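PDB 5UAO: tryptophane-5-halogenase from Microbispora sp. ATCC PTA-5024, which probably chlorinates a peptide tryptophan at the indole 5-position during biosynthesis of the lanthipeptide NAI-107, with FAD as its flavin cofactor. Local coordinates for residues A[43-51]-A[78-86]; A[360-368]-A[386-397]. One frame throughout, in Å; residues are numbered along the deposited sequence.

Contact 1 of 2, residues A[43-51]-A[78-86]; sequences LTALALKAK and MVMFLHHYL
Leu86 and Leu43 hold the apolar part of this contact. Leu86, just beyond helix 76-85, sends its two methyls to different places. CD1 meets Leu43 CD2 at 3.7 Å, the two side chains crossing at about a right angle. Leu86 CD2 presses on the backbone of helix 39-51, 3.4 Å from both N and CA of Ala47. The approach of CD2 to Ala47 CA is tighter than usual van der Waals contact. Beside it, the Ala47 methyl also touches this CD2. Leu43 divides its methyls in the same way. Its CD1 meets Met78 CE tip to tip at 3.8 Å, while CD2 also packs on Leu82 CD2 and lies at the edge of the Phe81 ring. Met78 reaches Leu43 because its chain bends at chi2 (63°).

A GxGxxG-like run of Gly36, Gly38 and Gly41 spans the turn from strand 31-35 into helix 39-51. This is consistent with the Rossmann-type dinucleotide-binding fold of flavin-dependent halogenases. Leu43 lies near these glycines without touching them. Helix 76-85 passes alongside at 45°, with 11.4 Å between the segment axes. Leu185 of helix 178-191 covers Leu43 and Leu46.

Aromatic and polar contacts gather at the end of helix 39-51. Tyr85 has CG anti to its backbone N (chi1 -163°), which brings the ring across to this end. Lys51 CE lies over one face of the Tyr85 ring, 3.8 Å from the centroid, in a CH-pi contact. The ammonium sits off-centre, with Lys51 NZ 4.7 Å from the same centroid in a cation-pi contact. Lys51 NZ also makes a weak hydrogen bond to Tyr85 O at 3.3 Å. At the ring edge, CE2 of Tyr85 meets the Ala47 methyl.

Contact 2 of 2, residues A[360-368]-A[386-397]; sequences LMIATAVQI and ANQALAHRWDAI
Ala386 opens the pairing with its methyl CB 3.5 Å from Ile368 CG2. One turn on, Leu390 meets the other branch of that isoleucine tip to tip, its CG 3.7 Å from Ile368 CD1. Leu390 CD2 turns to Met361 CE and lies more loosely against Ala365. Helices 358-372 and 383-406 are consecutive in the chain and form an antiparallel helical hairpin. The segments run at 166°, with 11.0 Å between their axes. Segment 360-368 also packs on helix 39-51 of the FAD-binding part.

Arg393, bent at chi2 and chi3, carries its guanidinium across to helix 358-372. Met361 SD lies over one face, 4.0 Å above the plane, and Leu360 CD2 is at the edge. Thr364 OG1 is close to Arg393 NH2, but the angle is poor for a hydrogen bond. Thr364 OG1 instead donates to Leu360 O at 2.9 Å, from the face of that carbonyl opposite to Thr364 N.

Trp394 gives a ring face to Met361. Met361 CB is 3.3 Å from Trp394 CZ2, and CG lies over the six-membered ring. SD stands farther off, above the five-membered ring, in a Met-aromatic contact. Water 1 bridges the helices, accepting from Trp394 NE1 at 3.0 Å and donating to Met361 O. Ile397 CD1 touches Met361 SD and completes the knobs-into-holes pocket that Leu390, Arg393 and Trp394 form around Met361.

Overall arrangement
Contacts 1 and 2 adjoin, with centres about 16 Å apart. Helix 358-372 lies between the two: one side meets 386-397, and another packs on both helices of contact 1. Val366 CG2 is 3.5 Å from Thr44 OG1. Ala363 CB meets Phe81 CD1 at 3.7 Å, and Gln367 CG is as close to Tyr85 CZ. Each contact has one end near the flavin. The side chain of Met78 in contact 1 is about 7 Å from FAD, and that of Leu360 in contact 2 about 6 Å. Contact 2 also reaches the second subunit, whose Phe447 packs on Gln367 and Ile368, whereas contact 1 meets no other chain.

Contact 1 of 2, residues A[43-51]-A[78-86]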
ATOM      1  N   LEU A  43     -20.542  -3.070  18.626  1.00 24.91           N
ATOM      2  CA  LEU A  43     -19.390  -2.288  18.346  1.00 22.76           C
ATOM      3  C   LEU A  43     -19.685  -1.155  17.395  1.00 23.16           C
ATOM      4  O   LEU A  43     -19.170  -0.053  17.563  1.00 24.46           O
ATOM      5  CB  LEU A  43     -18.226  -3.154  17.851  1.00 23.81           C
ATOM      6  CG  LEU A  43     -17.684  -4.207  18.824  1.00 22.76           C
ATOM      7  CD1 LEU A  43     -16.707  -5.043  18.087  1.00 25.22           C
ATOM      8  CD2 LEU A  43     -16.975  -3.605  20.063  1.00 26.54           C
ATOM      9  N   THR A  44     -20.522  -1.373  16.390  1.00 23.24           N
ATOM     10  CA  THR A  44     -20.877  -0.302  15.492  1.00 23.94           C
ATOM     11  C   THR A  44     -21.667   0.774  16.200  1.00 26.45           C
ATOM     12  O   THR A  44     -21.355   1.970  16.022  1.00 23.94           O
ATOM     13  CB  THR A  44     -21.789  -0.809  14.365  1.00 28.27           C
ATOM     14  OG1 THR A  44     -21.101  -1.837  13.672  1.00 26.79           O
ATOM     15  CG2 THR A  44     -22.127   0.285  13.422  1.00 31.54           C
ATOM     16  N   ALA A  45     -22.666   0.382  16.995  1.00 24.59           N
ATOM     17  CA  ALA A  45     -23.495   1.379  17.693  1.00 28.52           C
ATOM     18  C   ALA A  45     -22.654   2.224  18.700  1.00 27.32           C
ATOM     19  O   ALA A  45     -22.805   3.436  18.769  1.00 24.70           O
ATOM     20  CB  ALA A  45     -24.631   0.675  18.419  1.00 29.11           C
ATOM     21  N   LEU A  46     -21.725   1.577  19.406  1.00 26.44           N
ATOM     22  CA  LEU A  46     -20.856   2.284  20.345  1.00 28.52           C
ATOM     23  C   LEU A  46     -19.914   3.256  19.629  1.00 28.40           C
ATOM     24  O   LEU A  46     -19.669   4.338  20.133  1.00 25.68           O
ATOM     25  CB  LEU A  46     -20.071   1.290  21.194  1.00 27.34           C
ATOM     26  CG  LEU A  46     -20.936   0.594  22.205  1.00 28.56           C
ATOM     27  CD1 LEU A  46     -20.226  -0.619  22.754  1.00 29.32           C
ATOM     28  CD2 LEU A  46     -21.223   1.543  23.352  1.00 31.70           C
ATOM     29  N   ALA A  47     -19.396   2.849  18.453  1.00 25.89           N
ATOM     30  CA  ALA A  47     -18.516   3.699  17.661  1.00 28.86           C
ATOM     31  C   ALA A  47     -19.251   4.923  17.108  1.00 29.93           C
ATOM     32  O   ALA A  47     -18.670   6.045  17.173  1.00 27.68           O
ATOM     33  CB  ALA A  47     -17.881   2.921  16.537  1.00 32.24           C
ATOM     34  N   LEU A  48     -20.501   4.730  16.616  1.00 25.98           N
ATOM     35  CA  LEU A  48     -21.278   5.831  16.139  1.00 28.57           C
ATOM     36  C   LEU A  48     -21.571   6.870  17.223  1.00 31.37           C
ATOM     37  O   LEU A  48     -21.431   8.070  16.998  1.00 30.80           O
ATOM     38  CB  LEU A  48     -22.601   5.396  15.520  1.00 29.00           C
ATOM     39  CG  LEU A  48     -22.466   4.721  14.165  1.00 27.62           C
ATOM     40  CD1 LEU A  48     -23.743   3.880  13.940  1.00 27.24           C
ATOM     41  CD2 LEU A  48     -22.274   5.727  13.060  1.00 31.65           C
ATOM     42  N   LYS A  49     -22.041   6.409  18.350  1.00 30.44           N
ATOM     43  CA  LYS A  49     -22.337   7.294  19.446  1.00 34.14           C
ATOM     44  C   LYS A  49     -21.049   7.956  20.047  1.00 40.32           C
ATOM     45  O   LYS A  49     -21.133   9.087  20.480  1.00 36.81           O
ATOM     46  CB  LYS A  49     -23.135   6.521  20.500  1.00 36.70           C
ATOM     47  CG  LYS A  49     -24.047   7.359  21.375  1.00 42.21           C
ATOM     48  CD  LYS A  49     -25.173   8.029  20.578  1.00 41.94           C
ATOM     49  CE  LYS A  49     -26.005   8.900  21.501  1.00 42.27           C
ATOM     50  NZ  LYS A  49     -26.772   9.878  20.690  1.00 42.17           N
ATOM     51  N   ALA A  50     -19.881   7.288  20.040  1.00 35.57           N
ATOM     52  CA  ALA A  50     -18.638   7.858  20.583  1.00 33.40           C
ATOM     53  C   ALA A  50     -18.144   8.969  19.707  1.00 36.45           C
ATOM     54  O   ALA A  50     -17.726   9.998  20.194  1.00 35.27           O
ATOM     55  CB  ALA A  50     -17.526   6.822  20.639  1.00 31.81           C
ATOM     56  N   LYS A  51     -18.178   8.762  18.395  1.00 32.70           N
ATOM     57  CA  LYS A  51     -17.560   9.718  17.497  1.00 33.94           C
ATOM     58  C   LYS A  51     -18.520  10.721  16.897  1.00 36.34           C
ATOM     59  O   LYS A  51     -18.045  11.758  16.443  1.00 42.08           O
ATOM     60  CB  LYS A  51     -16.815   9.010  16.389  1.00 35.27           C
ATOM     61  CG  LYS A  51     -15.709   8.088  16.851  1.00 38.60           C
ATOM     62  CD  LYS A  51     -14.571   8.773  17.583  1.00 38.34           C
ATOM     63  CE  LYS A  51     -13.615   7.708  18.029  1.00 41.83           C
ATOM     64  NZ  LYS A  51     -12.616   8.167  19.005  1.00 44.17           N
ATOM     65  N   MET A  78      -7.002  -4.737  18.228  1.00 30.92           N
ATOM     66  CA  MET A  78      -8.300  -4.693  18.867  1.00 28.75           C
ATOM     67  C   MET A  78      -8.201  -4.087  20.247  1.00 25.41           C
ATOM     68  O   MET A  78      -9.190  -3.493  20.762  1.00 25.25           O
ATOM     69  CB  MET A  78      -8.922  -6.078  18.953  1.00 30.10           C
ATOM     70  CG  MET A  78     -10.410  -6.051  19.041  1.00 37.16           C
ATOM     71  SD  MET A  78     -11.203  -5.329  17.592  1.00 37.31           S
ATOM     72  CE  MET A  78     -12.895  -5.206  18.136  1.00 39.50           C
ATOM     73  N   VAL A  79      -7.072  -4.277  20.909  1.00 25.92           N
ATOM     74  CA  VAL A  79      -6.869  -3.622  22.212  1.00 25.25           C
ATOM     75  C   VAL A  79      -6.961  -2.097  22.173  1.00 30.84           C
ATOM     76  O   VAL A  79      -7.660  -1.472  23.024  1.00 35.19           O
ATOM     77  CB  VAL A  79      -5.524  -4.038  22.827  1.00 31.78           C
ATOM     78  CG1 VAL A  79      -5.293  -3.342  24.163  1.00 30.78           C
ATOM     79  CG2 VAL A  79      -5.498  -5.575  23.011  1.00 32.76           C
ATOM     80  N   MET A  80      -6.299  -1.485  21.187  1.00 29.47           N
ATOM     81  CA  MET A  80      -6.455  -0.072  20.919  1.00 26.61           C
ATOM     82  C   MET A  80      -7.814   0.379  20.493  1.00 28.66           C
ATOM     83  O   MET A  80      -8.311   1.445  20.935  1.00 27.33           O
ATOM     84  CB  MET A  80      -5.400   0.402  19.938  1.00 32.44           C
ATOM     85  CG  MET A  80      -4.001   0.353  20.513  1.00 35.48           C
ATOM     86  SD  MET A  80      -2.806   1.127  19.405  1.00 43.43           S
ATOM     87  CE  MET A  80      -2.700  -0.163  18.186  1.00 40.93           C
ATOM     88  N   PHE A  81      -8.439  -0.369  19.595  1.00 29.65           N
ATOM     89  CA  PHE A  81      -9.813  -0.076  19.220  1.00 29.15           C
ATOM     90  C   PHE A  81     -10.771  -0.015  20.402  1.00 31.32           C
ATOM     91  O   PHE A  81     -11.500   0.973  20.604  1.00 30.49           O
ATOM     92  CB  PHE A  81     -10.279  -1.111  18.166  1.00 27.83           C
ATOM     93  CG  PHE A  81     -11.637  -0.839  17.622  1.00 24.72           C
ATOM     94  CD1 PHE A  81     -11.814  -0.020  16.546  1.00 25.14           C
ATOM     95  CD2 PHE A  81     -12.722  -1.465  18.164  1.00 26.23           C
ATOM     96  CE1 PHE A  81     -13.105   0.255  16.079  1.00 23.32           C
ATOM     97  CE2 PHE A  81     -13.987  -1.205  17.718  1.00 27.53           C
ATOM     98  CZ  PHE A  81     -14.181  -0.358  16.653  1.00 25.21           C
ATOM     99  N   LEU A  82     -10.718  -1.027  21.254  1.00 30.11           N
ATOM    100  CA  LEU A  82     -11.616  -1.049  22.376  1.00 29.09           C
ATOM    101  C   LEU A  82     -11.375   0.154  23.279  1.00 30.26           C
ATOM    102  O   LEU A  82     -12.329   0.858  23.655  1.00 29.32           O
ATOM    103  CB  LEU A  82     -11.521  -2.365  23.187  1.00 28.99           C
ATOM    104  CG  LEU A  82     -11.989  -3.643  22.441  1.00 30.67           C
ATOM    105  CD1 LEU A  82     -11.487  -4.888  23.162  1.00 32.02           C
ATOM    106  CD2 LEU A  82     -13.507  -3.676  22.239  1.00 30.91           C
ATOM    107  N   HIS A  83     -10.124   0.362  23.675  1.00 26.79           N
ATOM    108  CA  HIS A  83      -9.883   1.314  24.691  1.00 25.95           C
ATOM    109  C   HIS A  83      -9.801   2.782  24.164  1.00 28.18           C
ATOM    110  O   HIS A  83     -10.269   3.706  24.864  1.00 32.66           O
ATOM    111  CB  HIS A  83      -8.698   0.941  25.546  1.00 27.57           C
ATOM    112  CG  HIS A  83      -8.829  -0.399  26.233  1.00 26.80           C
ATOM    113  ND1 HIS A  83      -9.908  -0.738  27.019  1.00 28.60           N
ATOM    114  CD2 HIS A  83      -8.036  -1.499  26.172  1.00 24.64           C
ATOM    115  CE1 HIS A  83      -9.769  -1.999  27.428  1.00 28.42           C
ATOM    116  NE2 HIS A  83      -8.622  -2.470  26.953  1.00 29.00           N
ATOM    117  N   HIS A  84      -9.183   2.994  23.014  1.00 28.25           N
ATOM    118  CA  HIS A  84      -8.969   4.318  22.493  1.00 31.50           C
ATOM    119  C   HIS A  84     -10.182   4.730  21.667  1.00 32.19           C
ATOM    120  O   HIS A  84     -10.806   5.722  21.974  1.00 32.78           O
ATOM    121  CB  HIS A  84      -7.698   4.452  21.690  1.00 33.49           C
ATOM    122  CG  HIS A  84      -6.454   4.469  22.514  1.00 35.06           C
ATOM    123  ND1 HIS A  84      -6.215   5.423  23.476  1.00 34.37           N
ATOM    124  CD2 HIS A  84      -5.372   3.643  22.526  1.00 33.54           C
ATOM    125  CE1 HIS A  84      -5.041   5.192  24.050  1.00 30.90           C
ATOM    126  NE2 HIS A  84      -4.503   4.131  23.480  1.00 32.56           N
ATOM    127  N   TYR A  85     -10.568   3.946  20.675  1.00 32.23           N
ATOM    128  CA  TYR A  85     -11.596   4.376  19.768  1.00 34.37           C
ATOM    129  C   TYR A  85     -12.930   4.381  20.452  1.00 33.55           C
ATOM    130  O   TYR A  85     -13.719   5.353  20.295  1.00 33.93           O
ATOM    131  CB  TYR A  85     -11.662   3.461  18.567  1.00 33.92           C
ATOM    132  CG  TYR A  85     -12.394   4.018  17.374  1.00 33.32           C
ATOM    133  CD1 TYR A  85     -11.758   4.916  16.509  1.00 34.87           C
ATOM    134  CD2 TYR A  85     -13.652   3.552  17.030  1.00 31.90           C
ATOM    135  CE1 TYR A  85     -12.386   5.374  15.359  1.00 32.36           C
ATOM    136  CE2 TYR A  85     -14.301   4.000  15.913  1.00 30.04           C
ATOM    137  CZ  TYR A  85     -13.681   4.926  15.099  1.00 34.65           C
ATOM    138  OH  TYR A  85     -14.336   5.370  14.013  1.00 40.84           O
ATOM    139  N   LEU A  86     -13.228   3.326  21.213  1.00 28.24           N
ATOM    140  CA  LEU A  86     -14.533   3.282  21.879  1.00 28.48           C
ATOM    141  C   LEU A  86     -14.468   3.848  23.329  1.00 30.23           C
ATOM    142  O   LEU A  86     -15.520   3.912  23.986  1.00 31.40           O
ATOM    143  CB  LEU A  86     -15.150   1.888  21.891  1.00 28.33           C
ATOM    144  CG  LEU A  86     -15.418   1.149  20.549  1.00 27.75           C
ATOM    145  CD1 LEU A  86     -16.109  -0.138  20.918  1.00 28.03           C
ATOM    146  CD2 LEU A  86     -16.297   1.930  19.602  1.00 29.28           C
TER

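Contact 2 of 2, residues A[360-368]-A[386-397]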
ATOM      1  N   LEU A 360     -11.193  -7.949  14.055  1.00 23.80           N
ATOM      2  CA  LEU A 360     -10.371  -6.986  13.355  1.00 24.27           C
ATOM      3  C   LEU A 360     -11.099  -6.395  12.202  1.00 23.50           C
ATOM      4  O   LEU A 360     -11.047  -5.199  11.968  1.00 25.01           O
ATOM      5  CB  LEU A 360      -9.095  -7.680  12.836  1.00 24.02           C
ATOM      6  CG  LEU A 360      -8.179  -6.877  11.895  1.00 25.64           C
ATOM      7  CD1 LEU A 360      -7.630  -5.606  12.539  1.00 29.60           C
ATOM      8  CD2 LEU A 360      -7.006  -7.697  11.443  1.00 26.39           C
ATOM      9  N   MET A 361     -11.712  -7.238  11.377  1.00 22.40           N
ATOM     10  CA  MET A 361     -12.419  -6.743  10.214  1.00 23.28           C
ATOM     11  C   MET A 361     -13.716  -5.999  10.506  1.00 22.33           C
ATOM     12  O   MET A 361     -14.164  -5.148   9.680  1.00 24.34           O
ATOM     13  CB  MET A 361     -12.627  -7.884   9.230  1.00 23.84           C
ATOM     14  CG  MET A 361     -11.332  -8.291   8.556  1.00 25.36           C
ATOM     15  SD  MET A 361     -10.183  -6.968   7.981  1.00 31.99           S
ATOM     16  CE  MET A 361     -11.194  -6.116   6.745  1.00 31.21           C
ATOM     17  N   ILE A 362     -14.354  -6.370  11.612  1.00 21.80           N
ATOM     18  CA  ILE A 362     -15.486  -5.628  12.111  1.00 22.82           C
ATOM     19  C   ILE A 362     -14.949  -4.243  12.445  1.00 24.46           C
ATOM     20  O   ILE A 362     -15.510  -3.227  12.008  1.00 24.16           O
ATOM     21  CB  ILE A 362     -16.160  -6.272  13.319  1.00 23.06           C
ATOM     22  CG1 ILE A 362     -17.079  -7.392  12.827  1.00 23.85           C
ATOM     23  CG2 ILE A 362     -16.961  -5.240  14.117  1.00 24.55           C
ATOM     24  CD1 ILE A 362     -17.484  -8.419  13.848  1.00 25.48           C
ATOM     25  N   ALA A 363     -13.868  -4.194  13.248  1.00 25.49           N
ATOM     26  CA  ALA A 363     -13.351  -2.897  13.696  1.00 25.14           C
ATOM     27  C   ALA A 363     -12.962  -1.999  12.478  1.00 26.80           C
ATOM     28  O   ALA A 363     -13.162  -0.738  12.433  1.00 26.91           O
ATOM     29  CB  ALA A 363     -12.179  -3.103  14.607  1.00 27.56           C
ATOM     30  N   THR A 364     -12.369  -2.611  11.475  1.00 25.20           N
ATOM     31  CA  THR A 364     -11.975  -1.884  10.284  1.00 26.21           C
ATOM     32  C   THR A 364     -13.179  -1.339   9.539  1.00 27.55           C
ATOM     33  O   THR A 364     -13.180  -0.168   9.134  1.00 30.18           O
ATOM     34  CB  THR A 364     -11.182  -2.841   9.298  1.00 25.97           C
ATOM     35  OG1 THR A 364     -10.016  -3.399   9.947  1.00 27.03           O
ATOM     36  CG2 THR A 364     -10.774  -2.117   8.104  1.00 26.48           C
ATOM     37  N   ALA A 365     -14.208  -2.176   9.325  1.00 24.56           N
ATOM     38  CA  ALA A 365     -15.464  -1.729   8.708  1.00 23.62           C
ATOM     39  C   ALA A 365     -16.126  -0.589   9.497  1.00 25.94           C
ATOM     40  O   ALA A 365     -16.611   0.392   8.909  1.00 27.66           O
ATOM     41  CB  ALA A 365     -16.440  -2.914   8.567  1.00 24.55           C
ATOM     42  N   VAL A 366     -16.113  -0.705  10.819  1.00 24.98           N
ATOM     43  CA  VAL A 366     -16.635   0.374  11.693  1.00 27.17           C
ATOM     44  C   VAL A 366     -15.898   1.687  11.489  1.00 27.66           C
ATOM     45  O   VAL A 366     -16.524   2.762  11.412  1.00 27.43           O
ATOM     46  CB  VAL A 366     -16.629  -0.060  13.145  1.00 25.24           C
ATOM     47  CG1 VAL A 366     -16.993   1.062  14.112  1.00 25.59           C
ATOM     48  CG2 VAL A 366     -17.665  -1.180  13.345  1.00 27.20           C
ATOM     49  N   GLN A 367     -14.576   1.628  11.397  1.00 27.82           N
ATOM     50  CA  GLN A 367     -13.816   2.891  11.218  1.00 25.90           C
ATOM     51  C   GLN A 367     -14.107   3.505   9.912  1.00 26.76           C
ATOM     52  O   GLN A 367     -14.164   4.713   9.771  1.00 27.73           O
ATOM     53  CB  GLN A 367     -12.291   2.699  11.387  1.00 27.95           C
ATOM     54  CG  GLN A 367     -11.939   2.541  12.793  1.00 33.50           C
ATOM     55  CD  GLN A 367     -10.461   2.378  12.955  1.00 38.40           C
ATOM     56  OE1 GLN A 367      -9.935   1.248  13.098  1.00 42.55           O
ATOM     57  NE2 GLN A 367      -9.774   3.484  12.857  1.00 37.44           N
ATOM     58  N   ILE A 368     -14.261   2.671   8.898  1.00 27.12           N
ATOM     59  CA  ILE A 368     -14.660   3.135   7.576  1.00 28.05           C
ATOM     60  C   ILE A 368     -16.012   3.856   7.615  1.00 28.47           C
ATOM     61  O   ILE A 368     -16.149   5.007   7.140  1.00 31.93           O
ATOM     62  CB  ILE A 368     -14.681   1.953   6.576  1.00 27.86           C
ATOM     63  CG1 ILE A 368     -13.245   1.476   6.297  1.00 28.59           C
ATOM     64  CG2 ILE A 368     -15.354   2.286   5.258  1.00 32.64           C
ATOM     65  CD1 ILE A 368     -13.211   0.243   5.438  1.00 27.25           C
ATOM     66  N   ALA A 386     -14.892   2.627   0.049  1.00 30.26           N
ATOM     67  CA  ALA A 386     -15.098   1.708   1.160  1.00 30.21           C
ATOM     68  C   ALA A 386     -15.122   0.308   0.630  1.00 29.28           C
ATOM     69  O   ALA A 386     -14.438  -0.550   1.163  1.00 30.19           O
ATOM     70  CB  ALA A 386     -16.401   2.014   1.907  1.00 30.36           C
ATOM     71  N   ASN A 387     -15.859   0.058  -0.457  1.00 26.48           N
ATOM     72  CA  ASN A 387     -15.947  -1.293  -0.984  1.00 25.63           C
ATOM     73  C   ASN A 387     -14.648  -1.894  -1.484  1.00 27.44           C
ATOM     74  O   ASN A 387     -14.377  -3.123  -1.304  1.00 26.96           O
ATOM     75  CB  ASN A 387     -16.969  -1.361  -2.101  1.00 27.40           C
ATOM     76  CG  ASN A 387     -18.392  -1.107  -1.585  1.00 31.34           C
ATOM     77  OD1 ASN A 387     -18.673  -1.369  -0.422  1.00 28.16           O
ATOM     78  ND2 ASN A 387     -19.271  -0.643  -2.440  1.00 25.43           N
ATOM     79  N   GLN A 388     -13.871  -1.079  -2.205  1.00 25.03           N
ATOM     80  CA  GLN A 388     -12.564  -1.507  -2.669  1.00 25.65           C
ATOM     81  C   GLN A 388     -11.589  -1.763  -1.546  1.00 23.83           C
ATOM     82  O   GLN A 388     -10.807  -2.677  -1.614  1.00 24.96           O
ATOM     83  CB  GLN A 388     -11.973  -0.433  -3.629  1.00 29.94           C
ATOM     84  CG  GLN A 388     -12.691  -0.418  -4.955  1.00 33.70           C
ATOM     85  CD  GLN A 388     -12.215   0.718  -5.871  1.00 41.21           C
ATOM     86  OE1 GLN A 388     -11.447   1.596  -5.464  1.00 44.03           O
ATOM     87  NE2 GLN A 388     -12.738   0.734  -7.089  1.00 41.87           N
ATOM     88  N   ALA A 389     -11.620  -0.964  -0.495  1.00 24.82           N
ATOM     89  CA  ALA A 389     -10.690  -1.134   0.601  1.00 27.15           C
ATOM     90  C   ALA A 389     -11.010  -2.425   1.334  1.00 28.02           C
ATOM     91  O   ALA A 389     -10.093  -3.237   1.664  1.00 26.08           O
ATOM     92  CB  ALA A 389     -10.751   0.038   1.575  1.00 28.13           C
ATOM     93  N   LEU A 390     -12.294  -2.639   1.575  1.00 23.40           N
ATOM     94  CA  LEU A 390     -12.696  -3.881   2.259  1.00 27.06           C
ATOM     95  C   LEU A 390     -12.458  -5.145   1.440  1.00 26.11           C
ATOM     96  O   LEU A 390     -11.995  -6.170   1.981  1.00 26.52           O
ATOM     97  CB  LEU A 390     -14.160  -3.794   2.740  1.00 26.68           C
ATOM     98  CG  LEU A 390     -14.296  -2.942   4.020  1.00 28.91           C
ATOM     99  CD1 LEU A 390     -15.734  -2.483   4.233  1.00 32.60           C
ATOM    100  CD2 LEU A 390     -13.735  -3.663   5.225  1.00 28.85           C
ATOM    101  N   ALA A 391     -12.788  -5.109   0.174  1.00 24.81           N
ATOM    102  CA  ALA A 391     -12.526  -6.264  -0.684  1.00 25.65           C
ATOM    103  C   ALA A 391     -11.015  -6.607  -0.649  1.00 26.58           C
ATOM    104  O   ALA A 391     -10.638  -7.772  -0.655  1.00 25.56           O
ATOM    105  CB  ALA A 391     -12.928  -5.977  -2.146  1.00 29.06           C
ATOM    106  N   HIS A 392     -10.161  -5.600  -0.714  1.00 24.21           N
ATOM    107  CA  HIS A 392      -8.715  -5.872  -0.846  1.00 28.33           C
ATOM    108  C   HIS A 392      -8.180  -6.522   0.475  1.00 26.73           C
ATOM    109  O   HIS A 392      -7.382  -7.461   0.480  1.00 24.10           O
ATOM    110  CB  HIS A 392      -7.989  -4.532  -1.116  1.00 33.03           C
ATOM    111  CG  HIS A 392      -6.503  -4.646  -1.103  1.00 42.84           C
ATOM    112  ND1 HIS A 392      -5.807  -5.295  -2.097  1.00 55.91           N
ATOM    113  CD2 HIS A 392      -5.579  -4.259  -0.194  1.00 50.26           C
ATOM    114  CE1 HIS A 392      -4.513  -5.255  -1.832  1.00 50.17           C
ATOM    115  NE2 HIS A 392      -4.349  -4.622  -0.689  1.00 48.36           N
ATOM    116  N   ARG A 393      -8.632  -5.984   1.590  1.00 24.31           N
ATOM    117  CA  ARG A 393      -8.234  -6.473   2.911  1.00 25.29           C
ATOM    118  C   ARG A 393      -8.723  -7.915   3.106  1.00 25.86           C
ATOM    119  O   ARG A 393      -7.941  -8.770   3.494  1.00 24.86           O
ATOM    120  CB  ARG A 393      -8.776  -5.550   4.025  1.00 26.25           C
ATOM    121  CG  ARG A 393      -7.795  -4.401   4.331  1.00 32.42           C
ATOM    122  CD  ARG A 393      -6.723  -4.851   5.402  1.00 34.51           C
ATOM    123  NE  ARG A 393      -6.970  -3.978   6.542  1.00 40.60           N
ATOM    124  CZ  ARG A 393      -6.904  -4.241   7.810  1.00 46.12           C
ATOM    125  NH1 ARG A 393      -6.472  -5.387   8.292  1.00 46.87           N
ATOM    126  NH2 ARG A 393      -7.256  -3.261   8.621  1.00 58.83           N
ATOM    127  N   TRP A 394      -9.997  -8.209   2.786  1.00 24.14           N
ATOM    128  CA  TRP A 394     -10.513  -9.556   2.959  1.00 22.60           C
ATOM    129  C   TRP A 394      -9.831 -10.570   2.019  1.00 24.06           C
ATOM    130  O   TRP A 394      -9.463 -11.686   2.406  1.00 24.57           O
ATOM    131  CB  TRP A 394     -12.025  -9.540   2.800  1.00 24.73           C
ATOM    132  CG  TRP A 394     -12.784  -9.147   4.018  1.00 25.45           C
ATOM    133  CD1 TRP A 394     -13.229  -7.907   4.347  1.00 23.52           C
ATOM    134  CD2 TRP A 394     -13.199 -10.020   5.076  1.00 26.44           C
ATOM    135  NE1 TRP A 394     -13.943  -7.953   5.518  1.00 27.81           N
ATOM    136  CE2 TRP A 394     -13.920  -9.231   6.006  1.00 27.57           C
ATOM    137  CE3 TRP A 394     -12.996 -11.373   5.357  1.00 27.68           C
ATOM    138  CZ2 TRP A 394     -14.483  -9.766   7.172  1.00 28.24           C
ATOM    139  CZ3 TRP A 394     -13.579 -11.915   6.534  1.00 29.27           C
ATOM    140  CH2 TRP A 394     -14.272 -11.092   7.435  1.00 27.48           C
ATOM    141  N   ASP A 395      -9.630 -10.167   0.764  1.00 24.88           N
ATOM    142  CA  ASP A 395      -9.012 -11.038  -0.210  1.00 24.83           C
ATOM    143  C   ASP A 395      -7.579 -11.430   0.177  1.00 25.90           C
ATOM    144  O   ASP A 395      -7.193 -12.608  -0.018  1.00 26.53           O
ATOM    145  CB  ASP A 395      -9.060 -10.411  -1.616  1.00 26.38           C
ATOM    146  CG  ASP A 395     -10.490 -10.414  -2.240  1.00 25.87           C
ATOM    147  OD1 ASP A 395     -11.414 -11.128  -1.759  1.00 27.21           O
ATOM    148  OD2 ASP A 395     -10.699  -9.704  -3.251  1.00 27.07           O
ATOM    149  N   ALA A 396      -6.827 -10.487   0.726  1.00 23.30           N
ATOM    150  CA  ALA A 396      -5.489 -10.765   1.208  1.00 25.72           C
ATOM    151  C   ALA A 396      -5.514 -11.793   2.388  1.00 23.34           C
ATOM    152  O   ALA A 396      -4.605 -12.624   2.476  1.00 20.96           O
ATOM    153  CB  ALA A 396      -4.742  -9.482   1.599  1.00 24.50           C
ATOM    154  N   ILE A 397      -6.461 -11.640   3.321  1.00 24.15           N
ATOM    155  CA  ILE A 397      -6.628 -12.571   4.412  1.00 23.38           C
ATOM    156  C   ILE A 397      -6.926 -13.931   3.843  1.00 23.88           C
ATOM    157  O   ILE A 397      -6.398 -14.918   4.319  1.00 22.40           O
ATOM    158  CB  ILE A 397      -7.679 -12.106   5.377  1.00 25.14           C
ATOM    159  CG1 ILE A 397      -7.120 -10.941   6.178  1.00 24.74           C
ATOM    160  CG2 ILE A 397      -8.101 -13.189   6.322  1.00 26.64           C
ATOM    161  CD1 ILE A 397      -8.177 -10.100   6.829  1.00 27.90           C
TER
HETATM  162  O   HOH W   1     -15.441  -6.156   7.358  1.00 23.83           O